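Long-range contacts in Baccell_00875 (Bacteroides cellulosilyticus DSM 14838, PDB 5NO8), which probably acts as a polysaccharide lyase that removes the L-rhamnose caps from glucuronic acid in complex arabinogalactan proteins: residues A[368-372]-A[675-679]; A[645-649]-A[680-684]; A[619-624]-A[686-690]; A[540-544]-A[614-618]; A[273-277]-A[317-321]. All coordinates share one frame; numbering follows the deposited sequence.

Contact 1 of 5, residues A[368-372]-A[675-679]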
# COMPACT_ATOMS: atom_id res chain seq x y z
N VAL A 368 20.98 -8.07 -1.77
CA VAL A 368 20.24 -7.36 -2.80
C VAL A 368 20.71 -7.82 -4.15
O VAL A 368 21.90 -8.05 -4.37
CB VAL A 368 20.43 -5.82 -2.65
CG1 VAL A 368 19.73 -5.06 -3.79
CG2 VAL A 368 19.88 -5.37 -1.32
N TYR A 369 19.77 -7.95 -5.09
CA TYR A 369 20.08 -8.45 -6.41
C TYR A 369 19.50 -7.54 -7.47
O TYR A 369 18.35 -7.09 -7.33
CB TYR A 369 19.48 -9.86 -6.58
CG TYR A 369 19.92 -10.62 -7.81
CD1 TYR A 369 21.08 -11.39 -7.78
CD2 TYR A 369 19.16 -10.63 -8.97
CE1 TYR A 369 21.48 -12.11 -8.89
CE2 TYR A 369 19.55 -11.34 -10.10
CZ TYR A 369 20.72 -12.08 -10.04
OH TYR A 369 21.11 -12.81 -11.12
N ASP A 370 20.28 -7.30 -8.51
CA ASP A 370 19.86 -6.45 -9.62
C ASP A 370 19.35 -7.32 -10.73
O ASP A 370 20.13 -8.01 -11.40
CB ASP A 370 21.04 -5.58 -10.09
CG ASP A 370 20.64 -4.57 -11.17
OD1 ASP A 370 19.62 -4.74 -11.87
OD2 ASP A 370 21.35 -3.56 -11.31
N ASN A 371 18.03 -7.29 -10.94
CA ASN A 371 17.41 -8.14 -11.96
C ASN A 371 17.70 -7.72 -13.39
O ASN A 371 17.63 -8.55 -14.28
CB ASN A 371 15.90 -8.26 -11.75
CG ASN A 371 15.56 -8.98 -10.45
OD1 ASN A 371 14.70 -8.56 -9.71
ND2 ASN A 371 16.26 -10.06 -10.19
N GLU A 372 18.03 -6.45 -13.61
CA GLU A 372 18.47 -6.00 -14.95
C GLU A 372 19.87 -6.49 -15.31
O GLU A 372 20.11 -6.91 -16.43
CB GLU A 372 18.39 -4.48 -15.07
CG GLU A 372 16.96 -3.97 -15.03
CD GLU A 372 16.83 -2.44 -15.02
OE1 GLU A 372 17.70 -1.72 -14.45
OE2 GLU A 372 15.80 -1.96 -15.56
N PRO A 675 13.42 -2.89 -10.34
CA PRO A 675 14.26 -4.01 -10.74
C PRO A 675 15.19 -4.59 -9.67
O PRO A 675 15.92 -5.51 -10.00
CB PRO A 675 15.07 -3.45 -11.89
CG PRO A 675 15.04 -1.99 -11.74
CD PRO A 675 13.73 -1.67 -11.10
N TYR A 676 15.21 -4.06 -8.44
CA TYR A 676 15.94 -4.70 -7.36
C TYR A 676 15.06 -5.69 -6.63
O TYR A 676 13.92 -5.36 -6.29
CB TYR A 676 16.46 -3.71 -6.29
CG TYR A 676 17.73 -2.94 -6.62
CD1 TYR A 676 18.51 -3.23 -7.74
CD2 TYR A 676 18.18 -1.92 -5.77
CE1 TYR A 676 19.69 -2.52 -8.01
CE2 TYR A 676 19.35 -1.21 -6.04
CZ TYR A 676 20.08 -1.51 -7.17
OH TYR A 676 21.24 -0.81 -7.47
N ALA A 677 15.60 -6.87 -6.35
CA ALA A 677 15.11 -7.69 -5.24
C ALA A 677 15.92 -7.25 -4.02
O ALA A 677 17.16 -7.36 -4.00
CB ALA A 677 15.31 -9.16 -5.51
N ASN A 678 15.22 -6.72 -3.04
CA ASN A 678 15.84 -6.21 -1.86
C ASN A 678 15.25 -6.92 -0.65
O ASN A 678 15.78 -7.96 -0.25
CB ASN A 678 15.72 -4.66 -1.87
CG ASN A 678 16.48 -4.01 -0.74
OD1 ASN A 678 16.62 -4.62 0.31
ND2 ASN A 678 16.98 -2.76 -0.94
N ASP A 679 14.15 -6.42 -0.10
CA ASP A 679 13.62 -6.86 1.17
C ASP A 679 12.23 -7.55 1.14
O ASP A 679 11.69 -7.93 2.17
CB ASP A 679 13.62 -5.66 2.19
CG ASP A 679 13.06 -4.34 1.62
OD1 ASP A 679 13.00 -4.11 0.37
OD2 ASP A 679 12.66 -3.50 2.48
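Val-368 carries CG1 opposite its backbone nitrogen (chi1 176°) and Tyr-676 turns CG opposite its own carbonyl carbon (chi1 -80°), which together lay the methyl over one face of the phenol ring. They meet across an antiparallel strand pairing, 369-370 against 672-677, the inner pair of a small four-stranded sheet. The register rests on a hydrogen-bonded pair: Tyr-369 N gives to Ala-677 O at 2.9 Å, and Ala-677 N returns the bond to Tyr-369 O at the same 2.9 Å. A third bond, Asn-371 N to Pro-675 O at 2.9 Å, carries the pairing just past the strand end. Val-368 CG1 stands 4.3 Å from the centroid of the Tyr-676 ring and 22° off its normal, a CH-pi contact shifted toward the rim. Asp-370, the non-hydrogen-bonded mate of Tyr-676, lies on the same face of the sheet and brings OD2 to the ring edge, 3.8 Å from Tyr-676 CE1. That oxygen forms a salt bridge with Lys-602, which also pairs with Glu-372 OE1. A serine in place of Tyr-676 would probably leave Val-368 CG1 without its aromatic floor and open a gap beside the carboxylate of Asp-370. At the far end the aliphatic part of Glu-372 rests on the proline ring, Glu-372 CG lying 3.7 Å from Pro-675 CB.

Contact 2 of 5, residues A[645-649]-A[680-684]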
# COMPACT_ATOMS: atom_id res chain seq x y z
N ASN A 645 0.10 -10.01 -2.37
CA ASN A 645 1.50 -9.70 -2.44
C ASN A 645 2.31 -10.70 -3.28
O ASN A 645 3.48 -10.49 -3.53
CB ASN A 645 2.10 -9.54 -1.05
CG ASN A 645 1.83 -8.20 -0.45
OD1 ASN A 645 2.74 -7.37 -0.36
ND2 ASN A 645 0.60 -7.98 0.01
N LEU A 646 1.68 -11.77 -3.75
CA LEU A 646 2.39 -12.70 -4.62
C LEU A 646 2.81 -12.10 -5.93
O LEU A 646 3.69 -12.65 -6.59
CB LEU A 646 1.57 -13.96 -4.89
CG LEU A 646 1.33 -14.86 -3.68
CD1 LEU A 646 0.34 -15.93 -4.07
CD2 LEU A 646 2.63 -15.44 -3.16
N CYS A 647 2.22 -10.96 -6.33
CA CYS A 647 2.63 -10.32 -7.57
C CYS A 647 4.07 -9.81 -7.57
O CYS A 647 4.62 -9.56 -8.63
CB CYS A 647 1.68 -9.21 -7.95
SG CYS A 647 1.75 -7.80 -6.83
N LEU A 648 4.70 -9.74 -6.40
CA LEU A 648 6.10 -9.30 -6.30
C LEU A 648 7.11 -10.38 -6.68
O LEU A 648 8.30 -10.13 -6.68
CB LEU A 648 6.37 -8.83 -4.88
CG LEU A 648 5.56 -7.63 -4.38
CD1 LEU A 648 5.67 -7.55 -2.87
CD2 LEU A 648 5.98 -6.34 -5.06
N PHE A 649 6.63 -11.59 -6.97
CA PHE A 649 7.46 -12.77 -7.23
C PHE A 649 7.10 -13.30 -8.60
O PHE A 649 5.91 -13.45 -8.93
CB PHE A 649 7.18 -13.82 -6.14
CG PHE A 649 7.41 -13.26 -4.77
CD1 PHE A 649 8.70 -13.22 -4.25
CD2 PHE A 649 6.37 -12.71 -4.04
CE1 PHE A 649 8.94 -12.61 -3.02
CE2 PHE A 649 6.61 -12.11 -2.81
CZ PHE A 649 7.90 -12.07 -2.31
N GLN A 680 11.68 -7.70 -0.06
CA GLN A 680 10.31 -8.18 -0.26
C GLN A 680 10.05 -9.62 0.16
O GLN A 680 8.89 -10.00 0.25
CB GLN A 680 9.84 -8.02 -1.73
CG GLN A 680 10.51 -8.98 -2.73
CD GLN A 680 12.01 -8.83 -2.78
OE1 GLN A 680 12.80 -9.83 -2.67
NE2 GLN A 680 12.43 -7.61 -2.97
N ASP A 681 11.08 -10.40 0.45
CA ASP A 681 10.85 -11.80 0.80
C ASP A 681 10.12 -11.97 2.12
O ASP A 681 9.49 -13.00 2.36
CB ASP A 681 12.14 -12.59 0.69
CG ASP A 681 12.63 -12.63 -0.74
OD1 ASP A 681 11.82 -13.00 -1.62
OD2 ASP A 681 13.78 -12.25 -1.02
N TRP A 682 10.10 -10.93 2.96
CA TRP A 682 9.15 -10.90 4.08
C TRP A 682 7.68 -11.16 3.70
O TRP A 682 6.92 -11.68 4.50
CB TRP A 682 9.23 -9.57 4.86
CG TRP A 682 10.49 -9.40 5.63
CD1 TRP A 682 11.52 -8.59 5.33
CD2 TRP A 682 10.85 -10.09 6.84
NE1 TRP A 682 12.52 -8.70 6.28
CE2 TRP A 682 12.13 -9.63 7.21
CE3 TRP A 682 10.22 -11.06 7.62
CZ2 TRP A 682 12.81 -10.12 8.35
CZ3 TRP A 682 10.90 -11.55 8.76
CH2 TRP A 682 12.18 -11.05 9.11
N ALA A 683 7.27 -10.78 2.49
CA ALA A 683 5.90 -11.08 2.11
C ALA A 683 5.63 -12.58 2.13
O ALA A 683 4.54 -12.99 2.50
CB ALA A 683 5.55 -10.47 0.76
N LEU A 684 6.61 -13.38 1.74
CA LEU A 684 6.44 -14.84 1.75
C LEU A 684 6.60 -15.41 3.16
O LEU A 684 5.95 -16.38 3.52
CB LEU A 684 7.38 -15.50 0.76
CG LEU A 684 7.11 -15.20 -0.71
CD1 LEU A 684 8.15 -15.92 -1.57
CD2 LEU A 684 5.69 -15.56 -1.11
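Phe-649 and Leu-684 make the tight half of this contact, where the 3-10 turn 646-648 packs against the first turn of the last helix, 682-692. The two side chains come from opposite directions, and Leu-684 CG sits over one face of the ring, 3.8 Å from the centroid of Phe-649 and 20° off its normal. This is a CH-pi contact with the leucine fork spread across the ring: CD1 of Leu-684 lies 3.7 Å from CE1 of Phe-649, while CD2 leans toward the other side and meets Leu-646 CD2, also at 3.7 Å. The ring edge points at oxygen. Asp-681 OD1 lies near the ring plane 3.2 Å from Phe-649 CE1, and Gln-680 O comes within 3.4 Å of Phe-649 CZ. Chi1 of Phe-649 (-56°), with CG opposite the carbonyl carbon, sends the ring toward these atoms.

Contacts thin out on the other side, although every touching residue there is buried too. Asn-645 CB merely meets Ala-683 CB at 4.0 Å, and Leu-648 CD1 reaches only to 4.3 Å from Gln-680 CB. The polar end of Asn-645 turns to Ser-615 instead.

No hydrogen bond joins the two segments. The oxygens at the ring edge have stronger partners: Gln-680 O accepts from Ala-683 N within the helical turn, and Asp-681 OD1 forms a salt bridge with Arg-345. Cohesion therefore comes from apolar packing, to which the weakly positive ring hydrogens probably add some electrostatic attraction toward the two oxygens.

Contact 3 of 5, residues A[619-624]-A[686-690]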
# COMPACT_ATOMS: atom_id res chain seq x y z
N GLY A 619 -1.94 -8.59 7.19
CA GLY A 619 -2.33 -9.99 7.06
C GLY A 619 -1.99 -10.78 8.32
O GLY A 619 -2.81 -11.52 8.79
N ALA A 620 -0.77 -10.62 8.82
CA ALA A 620 -0.38 -11.28 10.07
C ALA A 620 -1.31 -10.91 11.22
O ALA A 620 -1.78 -11.78 11.96
CB ALA A 620 1.05 -10.96 10.43
N VAL A 621 -1.62 -9.61 11.34
CA VAL A 621 -2.54 -9.13 12.34
C VAL A 621 -3.90 -9.79 12.23
O VAL A 621 -4.48 -10.19 13.25
CB VAL A 621 -2.71 -7.60 12.27
CG1 VAL A 621 -3.90 -7.13 13.13
CG2 VAL A 621 -1.42 -6.91 12.69
N TYR A 622 -4.44 -9.87 11.01
CA TYR A 622 -5.74 -10.47 10.79
C TYR A 622 -5.73 -11.96 11.16
O TYR A 622 -6.70 -12.45 11.74
CB TYR A 622 -6.20 -10.34 9.34
CG TYR A 622 -6.53 -8.95 8.87
CD1 TYR A 622 -6.69 -7.88 9.77
CD2 TYR A 622 -6.71 -8.69 7.51
CE1 TYR A 622 -7.03 -6.61 9.32
CE2 TYR A 622 -7.04 -7.42 7.07
CZ TYR A 622 -7.21 -6.40 7.98
OH TYR A 622 -7.51 -5.12 7.54
N TYR A 623 -4.63 -12.63 10.83
CA TYR A 623 -4.40 -14.04 11.22
C TYR A 623 -4.42 -14.21 12.75
O TYR A 623 -5.17 -15.06 13.29
CB TYR A 623 -3.10 -14.53 10.59
CG TYR A 623 -2.46 -15.74 11.23
CD1 TYR A 623 -2.89 -17.03 10.91
CD2 TYR A 623 -1.41 -15.60 12.12
CE1 TYR A 623 -2.30 -18.15 11.50
CE2 TYR A 623 -0.81 -16.69 12.71
CZ TYR A 623 -1.26 -17.95 12.41
OH TYR A 623 -0.64 -19.01 13.01
N TYR A 624 -3.66 -13.38 13.44
CA TYR A 624 -3.64 -13.46 14.91
C TYR A 624 -4.99 -13.07 15.51
O TYR A 624 -5.43 -13.67 16.49
CB TYR A 624 -2.55 -12.59 15.52
CG TYR A 624 -1.13 -13.04 15.27
CD1 TYR A 624 -0.70 -14.30 15.68
CD2 TYR A 624 -0.21 -12.21 14.67
CE1 TYR A 624 0.59 -14.72 15.47
CE2 TYR A 624 1.09 -12.61 14.47
CZ TYR A 624 1.48 -13.89 14.87
OH TYR A 624 2.75 -14.29 14.67
N TYR A 686 5.36 -13.93 5.72
CA TYR A 686 4.04 -13.75 6.25
C TYR A 686 2.97 -14.57 5.53
O TYR A 686 1.97 -14.98 6.15
CB TYR A 686 3.71 -12.26 6.35
CG TYR A 686 4.44 -11.64 7.52
CD1 TYR A 686 4.10 -12.00 8.82
CD2 TYR A 686 5.52 -10.82 7.33
CE1 TYR A 686 4.77 -11.46 9.91
CE2 TYR A 686 6.20 -10.27 8.42
CZ TYR A 686 5.81 -10.59 9.70
OH TYR A 686 6.49 -10.04 10.75
N TYR A 687 3.19 -14.85 4.25
CA TYR A 687 2.33 -15.76 3.51
C TYR A 687 2.31 -17.13 4.21
O TYR A 687 1.26 -17.71 4.41
CB TYR A 687 2.80 -15.92 2.07
CG TYR A 687 1.91 -16.81 1.27
CD1 TYR A 687 2.06 -18.18 1.31
CD2 TYR A 687 0.87 -16.27 0.52
CE1 TYR A 687 1.21 -19.01 0.59
CE2 TYR A 687 0.02 -17.10 -0.18
CZ TYR A 687 0.20 -18.46 -0.14
OH TYR A 687 -0.69 -19.26 -0.84
N LEU A 688 3.49 -17.60 4.58
CA LEU A 688 3.63 -18.90 5.25
C LEU A 688 3.15 -18.90 6.69
O LEU A 688 2.65 -19.92 7.15
CB LEU A 688 5.04 -19.43 5.13
CG LEU A 688 5.45 -19.73 3.69
CD1 LEU A 688 6.89 -20.05 3.57
CD2 LEU A 688 4.62 -20.86 3.08
N LEU A 689 3.25 -17.76 7.38
CA LEU A 689 2.58 -17.62 8.67
C LEU A 689 1.08 -17.77 8.57
O LEU A 689 0.45 -18.59 9.25
CB LEU A 689 2.92 -16.26 9.30
CG LEU A 689 2.22 -16.02 10.65
CD1 LEU A 689 2.87 -16.92 11.71
CD2 LEU A 689 2.34 -14.56 11.03
N VAL A 690 0.48 -16.98 7.68
CA VAL A 690 -0.95 -16.92 7.54
C VAL A 690 -1.53 -18.25 7.09
O VAL A 690 -2.58 -18.65 7.60
CB VAL A 690 -1.36 -15.82 6.55
CG1 VAL A 690 -2.81 -15.95 6.10
CG2 VAL A 690 -1.11 -14.46 7.18
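Tyr-623 and Leu-689 carry the centre of a nearly parallel helix pair, 615-629 beside 682-692, whose local axes approach to 9.4 Å and run 13° apart. Parallel neighbours of this kind are consistent with two helices of one layer in an (alpha/alpha) toroid, as in many polysaccharide lyases. The Tyr-623 side chain, with CG opposite its backbone nitrogen (chi1 160°), reaches across the groove so that Leu-689 O lies over one face of the ring, toward the rim, 3.6 Å from Tyr-623 CE1. Leu-689 takes the same kind of first torsion (chi1 178°) and crosses the tyrosine at about a right angle, bringing its CG to 3.7 Å from Tyr-623 CE2. Its CD2 methyl then runs on between two other residues of the facing helix, 3.9 Å from Ala-620 CB and 3.7 Å from Tyr-624 OH.

Gly-619 leaves room for Val-690 beside this centre. Val-690 CG2 settles 3.8 Å from Gly-619 O, where the glycine has no side chain to intervene, and it also meets Tyr-623 CB at 3.9 Å.

Farther out, several of these groups have polar partners: Tyr-686 OH is hydrogen-bonded to Gln-550 of helix 542-559, Val-690 O accepts from Gln-635 NE2 of helix 632-644, and Tyr-624 OH is also hydrogen-bonded to a glycerol, probably from crystallisation. Held through its hydroxyl, the Tyr-686 ring meets the facing helix obliquely, CD1 of Tyr-686 lying 3.6 Å from Ala-620 CB.

Contact 4 of 5, residues A[540-544]-A[614-618]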
# COMPACT_ATOMS: atom_id res chain seq x y z
N TYR A 540 3.96 8.65 11.05
CA TYR A 540 2.83 7.82 11.34
C TYR A 540 2.68 6.96 10.12
O TYR A 540 2.75 7.48 9.02
CB TYR A 540 1.58 8.69 11.54
CG TYR A 540 0.31 7.92 11.73
CD1 TYR A 540 -0.01 7.36 12.96
CD2 TYR A 540 -0.58 7.73 10.66
CE1 TYR A 540 -1.17 6.63 13.14
CE2 TYR A 540 -1.76 7.01 10.84
CZ TYR A 540 -2.04 6.45 12.07
OH TYR A 540 -3.19 5.74 12.25
N GLU A 541 2.44 5.66 10.29
CA GLU A 541 2.28 4.77 9.13
C GLU A 541 1.82 3.39 9.52
O GLU A 541 1.82 3.01 10.70
CB GLU A 541 3.61 4.64 8.37
CG GLU A 541 4.76 4.16 9.24
CD GLU A 541 5.70 3.20 8.51
OE1 GLU A 541 5.16 2.26 7.85
OE2 GLU A 541 6.94 3.36 8.60
N GLN A 542 1.46 2.61 8.51
CA GLN A 542 0.98 1.27 8.73
C GLN A 542 1.99 0.34 9.41
O GLN A 542 1.56 -0.55 10.17
CB GLN A 542 0.46 0.68 7.41
CG GLN A 542 0.05 -0.80 7.49
CD GLN A 542 1.14 -1.73 7.05
OE1 GLN A 542 2.21 -1.31 6.64
NE2 GLN A 542 0.86 -3.03 7.11
N SER A 543 3.28 0.51 9.17
CA SER A 543 4.26 -0.34 9.83
C SER A 543 4.74 0.19 11.20
O SER A 543 5.75 -0.28 11.72
CB SER A 543 5.43 -0.74 8.91
OG SER A 543 6.33 0.33 8.67
N ILE A 544 4.02 1.17 11.76
CA ILE A 544 3.99 1.42 13.22
C ILE A 544 2.74 0.81 13.85
O ILE A 544 2.81 0.08 14.83
CB ILE A 544 4.05 2.94 13.52
CG1 ILE A 544 5.37 3.50 13.01
CG2 ILE A 544 3.82 3.21 15.01
CD1 ILE A 544 5.38 5.02 12.93
N TRP A 614 5.47 -4.82 3.31
CA TRP A 614 5.01 -4.65 4.70
C TRP A 614 3.49 -4.58 4.84
O TRP A 614 2.96 -4.75 5.94
CB TRP A 614 5.66 -3.49 5.42
CG TRP A 614 7.09 -3.64 5.83
CD1 TRP A 614 8.02 -2.69 5.70
CD2 TRP A 614 7.75 -4.76 6.47
NE1 TRP A 614 9.22 -3.12 6.20
CE2 TRP A 614 9.08 -4.39 6.68
CE3 TRP A 614 7.35 -6.05 6.85
CZ2 TRP A 614 10.03 -5.25 7.26
CZ3 TRP A 614 8.29 -6.90 7.42
CH2 TRP A 614 9.59 -6.49 7.63
N SER A 615 2.75 -4.41 3.74
CA SER A 615 1.30 -4.60 3.78
C SER A 615 0.92 -5.97 4.37
O SER A 615 -0.17 -6.12 4.89
CB SER A 615 0.65 -4.47 2.40
OG SER A 615 1.08 -5.50 1.48
N THR A 616 1.81 -6.95 4.26
CA THR A 616 1.51 -8.29 4.80
C THR A 616 1.50 -8.33 6.31
O THR A 616 0.95 -9.25 6.87
CB THR A 616 2.45 -9.38 4.25
OG1 THR A 616 3.80 -9.15 4.63
CG2 THR A 616 2.36 -9.44 2.71
N ILE A 617 2.05 -7.32 6.99
CA ILE A 617 1.96 -7.31 8.45
C ILE A 617 0.49 -7.24 8.85
O ILE A 617 0.07 -7.86 9.82
CB ILE A 617 2.70 -6.11 9.10
CG1 ILE A 617 4.16 -6.05 8.70
CG2 ILE A 617 2.62 -6.24 10.62
CD1 ILE A 617 4.77 -4.70 8.99
N THR A 618 -0.32 -6.48 8.09
CA THR A 618 -1.75 -6.44 8.34
C THR A 618 -2.39 -7.83 8.18
O THR A 618 -3.25 -8.20 8.96
CB THR A 618 -2.43 -5.40 7.44
OG1 THR A 618 -1.88 -4.12 7.78
CG2 THR A 618 -3.93 -5.36 7.63
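Gln-542 extends its amide between Trp-614 and Thr-618 and uses one nitrogen for both. Gln-542 NE2 gives to Trp-614 O at 3.0 Å in a nearly straight bond (168°), and to Thr-618 OG1, likewise at 3.0 Å and equally straight. Both acceptors lie close to the amide plane, so the two N-H groups point directly at them and fix the rotation of the flat group. CG of Gln-542 stands opposite its backbone nitrogen (chi1 174°), and a bend at the next bond then turns the amide onto the facing segment. The carbonyl of Trp-614 is not met in its own plane: Gln-542 NE2 approaches 37° above it, while Ile-617 N comes in from the opposite face at 2.9 Å from Trp-614 O. One buried oxygen thus receives both a helical N-H and a side-chain N-H.

These meetings take place where two helices begin, 542-559 and 615-629. Glu-541 is the N-cap of the first, its OE1 accepting from Ser-543 N at 2.9 Å from above the carboxylate plane. Gln-542, next in the chain, lies on the opening turn and faces the other helix start. Arg-593 joins the two residues from outside, in a salt bridge to Glu-541 OE1 and a hydrogen bond to Gln-542 OE1, so both ends of the glutamine amide have polar partners.

Beside the amide the contact becomes apolar and looser. Ser-543 CB lies 4.0 Å from Ile-617 CD1 and 4.4 Å from Trp-614 CB, while the hydroxyl of Ser-543 and OE2 of Glu-541 each bond to glycerol, probably from the crystallisation liquor.

Contact 5 of 5, residues A[273-277]-A[317-321]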
# COMPACT_ATOMS: atom_id res chain seq x y z
N ALA A 273 -12.65 -18.01 -11.91
CA ALA A 273 -12.87 -16.64 -11.42
C ALA A 273 -14.36 -16.36 -11.48
O ALA A 273 -15.04 -16.76 -12.45
CB ALA A 273 -12.13 -15.63 -12.28
N ARG A 274 -14.87 -15.70 -10.44
CA ARG A 274 -16.22 -15.16 -10.47
C ARG A 274 -16.10 -13.65 -10.28
O ARG A 274 -15.63 -13.21 -9.26
CB ARG A 274 -17.11 -15.75 -9.39
CG ARG A 274 -18.52 -15.16 -9.39
CD ARG A 274 -19.40 -15.78 -8.30
NE ARG A 274 -20.70 -15.14 -8.22
CZ ARG A 274 -21.87 -15.61 -8.68
NH1 ARG A 274 -21.97 -16.78 -9.31
NH2 ARG A 274 -22.96 -14.90 -8.49
N VAL A 275 -16.55 -12.89 -11.27
CA VAL A 275 -16.43 -11.43 -11.24
C VAL A 275 -17.83 -10.84 -11.27
O VAL A 275 -18.60 -11.16 -12.17
CB VAL A 275 -15.60 -10.91 -12.45
CG1 VAL A 275 -15.27 -9.44 -12.26
CG2 VAL A 275 -14.37 -11.74 -12.63
N GLU A 276 -18.16 -10.00 -10.29
CA GLU A 276 -19.50 -9.46 -10.09
C GLU A 276 -19.51 -7.97 -10.30
O GLU A 276 -18.58 -7.29 -9.88
CB GLU A 276 -19.96 -9.74 -8.66
CG GLU A 276 -20.21 -11.22 -8.40
CD GLU A 276 -20.87 -11.51 -7.06
OE1 GLU A 276 -21.05 -10.56 -6.24
OE2 GLU A 276 -21.19 -12.68 -6.82
N CYS A 277 -20.55 -7.48 -10.95
CA CYS A 277 -20.81 -6.05 -11.12
C CYS A 277 -22.19 -5.77 -10.50
O CYS A 277 -23.23 -6.21 -11.02
CB CYS A 277 -20.77 -5.69 -12.59
SG CYS A 277 -20.97 -3.91 -12.93
N ARG A 317 -7.41 -8.61 -17.14
CA ARG A 317 -8.28 -7.48 -16.94
C ARG A 317 -9.70 -7.87 -17.33
O ARG A 317 -9.94 -8.34 -18.44
CB ARG A 317 -7.83 -6.31 -17.81
CG ARG A 317 -8.61 -5.04 -17.57
CD ARG A 317 -8.18 -3.98 -18.56
NE ARG A 317 -9.12 -2.88 -18.63
CZ ARG A 317 -8.94 -1.66 -18.15
NH1 ARG A 317 -7.80 -1.28 -17.55
NH2 ARG A 317 -9.90 -0.76 -18.32
N PHE A 318 -10.63 -7.71 -16.41
CA PHE A 318 -12.03 -7.89 -16.74
C PHE A 318 -12.65 -6.51 -16.93
O PHE A 318 -12.55 -5.67 -16.03
CB PHE A 318 -12.74 -8.61 -15.60
CG PHE A 318 -12.34 -10.06 -15.45
CD1 PHE A 318 -12.84 -11.00 -16.32
CD2 PHE A 318 -11.48 -10.47 -14.45
CE1 PHE A 318 -12.51 -12.33 -16.17
CE2 PHE A 318 -11.12 -11.80 -14.31
CZ PHE A 318 -11.66 -12.73 -15.18
N ASP A 319 -13.29 -6.28 -18.08
CA ASP A 319 -14.02 -5.04 -18.36
C ASP A 319 -15.52 -5.29 -18.40
O ASP A 319 -15.94 -6.31 -18.96
CB ASP A 319 -13.58 -4.43 -19.69
CG ASP A 319 -12.20 -3.83 -19.65
OD1 ASP A 319 -11.99 -2.79 -18.99
OD2 ASP A 319 -11.30 -4.39 -20.28
N PHE A 320 -16.31 -4.45 -17.73
CA PHE A 320 -17.76 -4.40 -17.92
C PHE A 320 -18.16 -3.16 -18.71
O PHE A 320 -17.62 -2.07 -18.50
CB PHE A 320 -18.50 -4.38 -16.59
CG PHE A 320 -18.45 -5.66 -15.85
CD1 PHE A 320 -19.38 -6.66 -16.08
CD2 PHE A 320 -17.44 -5.89 -14.93
CE1 PHE A 320 -19.32 -7.86 -15.41
CE2 PHE A 320 -17.38 -7.09 -14.24
CZ PHE A 320 -18.31 -8.08 -14.48
N TYR A 321 -19.11 -3.33 -19.62
CA TYR A 321 -19.61 -2.26 -20.47
C TYR A 321 -21.10 -2.25 -20.25
O TYR A 321 -21.74 -3.32 -20.30
CB TYR A 321 -19.31 -2.53 -21.94
CG TYR A 321 -17.84 -2.62 -22.22
CD1 TYR A 321 -17.08 -1.48 -22.49
CD2 TYR A 321 -17.19 -3.85 -22.14
CE1 TYR A 321 -15.71 -1.58 -22.71
CE2 TYR A 321 -15.83 -3.94 -22.34
CZ TYR A 321 -15.11 -2.82 -22.62
OH TYR A 321 -13.77 -2.95 -22.80
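Phe-318 and Phe-320 each carry one aliphatic carbon of the facing strand, from Val-275 and Cys-277, over the centre of the ring. Val-275 CG2 stands 3.6 Å from the centroid of the Phe-318 ring, 10° off its normal, and Cys-277 CB stands 3.7 Å from the centroid of the Phe-320 ring, 5° off. Both are CH-pi contacts. Cys-277 SG adds a more distant sulfur-aromatic contact above the same face, 4.5 Å from the Phe-320 centroid. Val-275 serves both rings, because its other methyl, CG1, reaches the edge of Phe-320 at 3.7 Å from CE2. Next along the strand on the same side, Ala-273 CB lies 4.1 Å from Phe-318 CZ. Reduced to an alanine, Phe-320 would probably leave Cys-277 CB and Val-275 CG1 facing a gap where the ring had filled the space between the strands. On the sides turned from this contact, Arg-274 pairs with Glu-276 and also with Glu-307, and Arg-317 with Asp-319. No hydrogen bond links the two segments, whose axes pass 9.2 Å apart and cross at -32°. Both strands belong to one mixed sheet that curls over, so that they face each other across an apolar interior, a sandwich-like arrangement.

Overall arrangement
Contacts 1 to 4 lie in the helical part of the chain, and contact 5 stands apart in a beta domain, its centre 25 Å or more from the other four. Contacts 2 and 3 share helix 682-692, with centres 13 Å apart, and contacts 3 and 4 share helix 615-629, at 12 Å. Contact 1 leads into contact 2 along the sequence. Contacts 2 and 4 meet directly: Asn-645 ND2 lies 2.9 Å from Ser-615 OG, probably a hydrogen bond, and the indoles of Trp-682 and Trp-614 pack together. Glycerol binds at contacts 3 and 4. It probably comes from the crystallisation liquor, so it may mark a pocket but does not establish the active site.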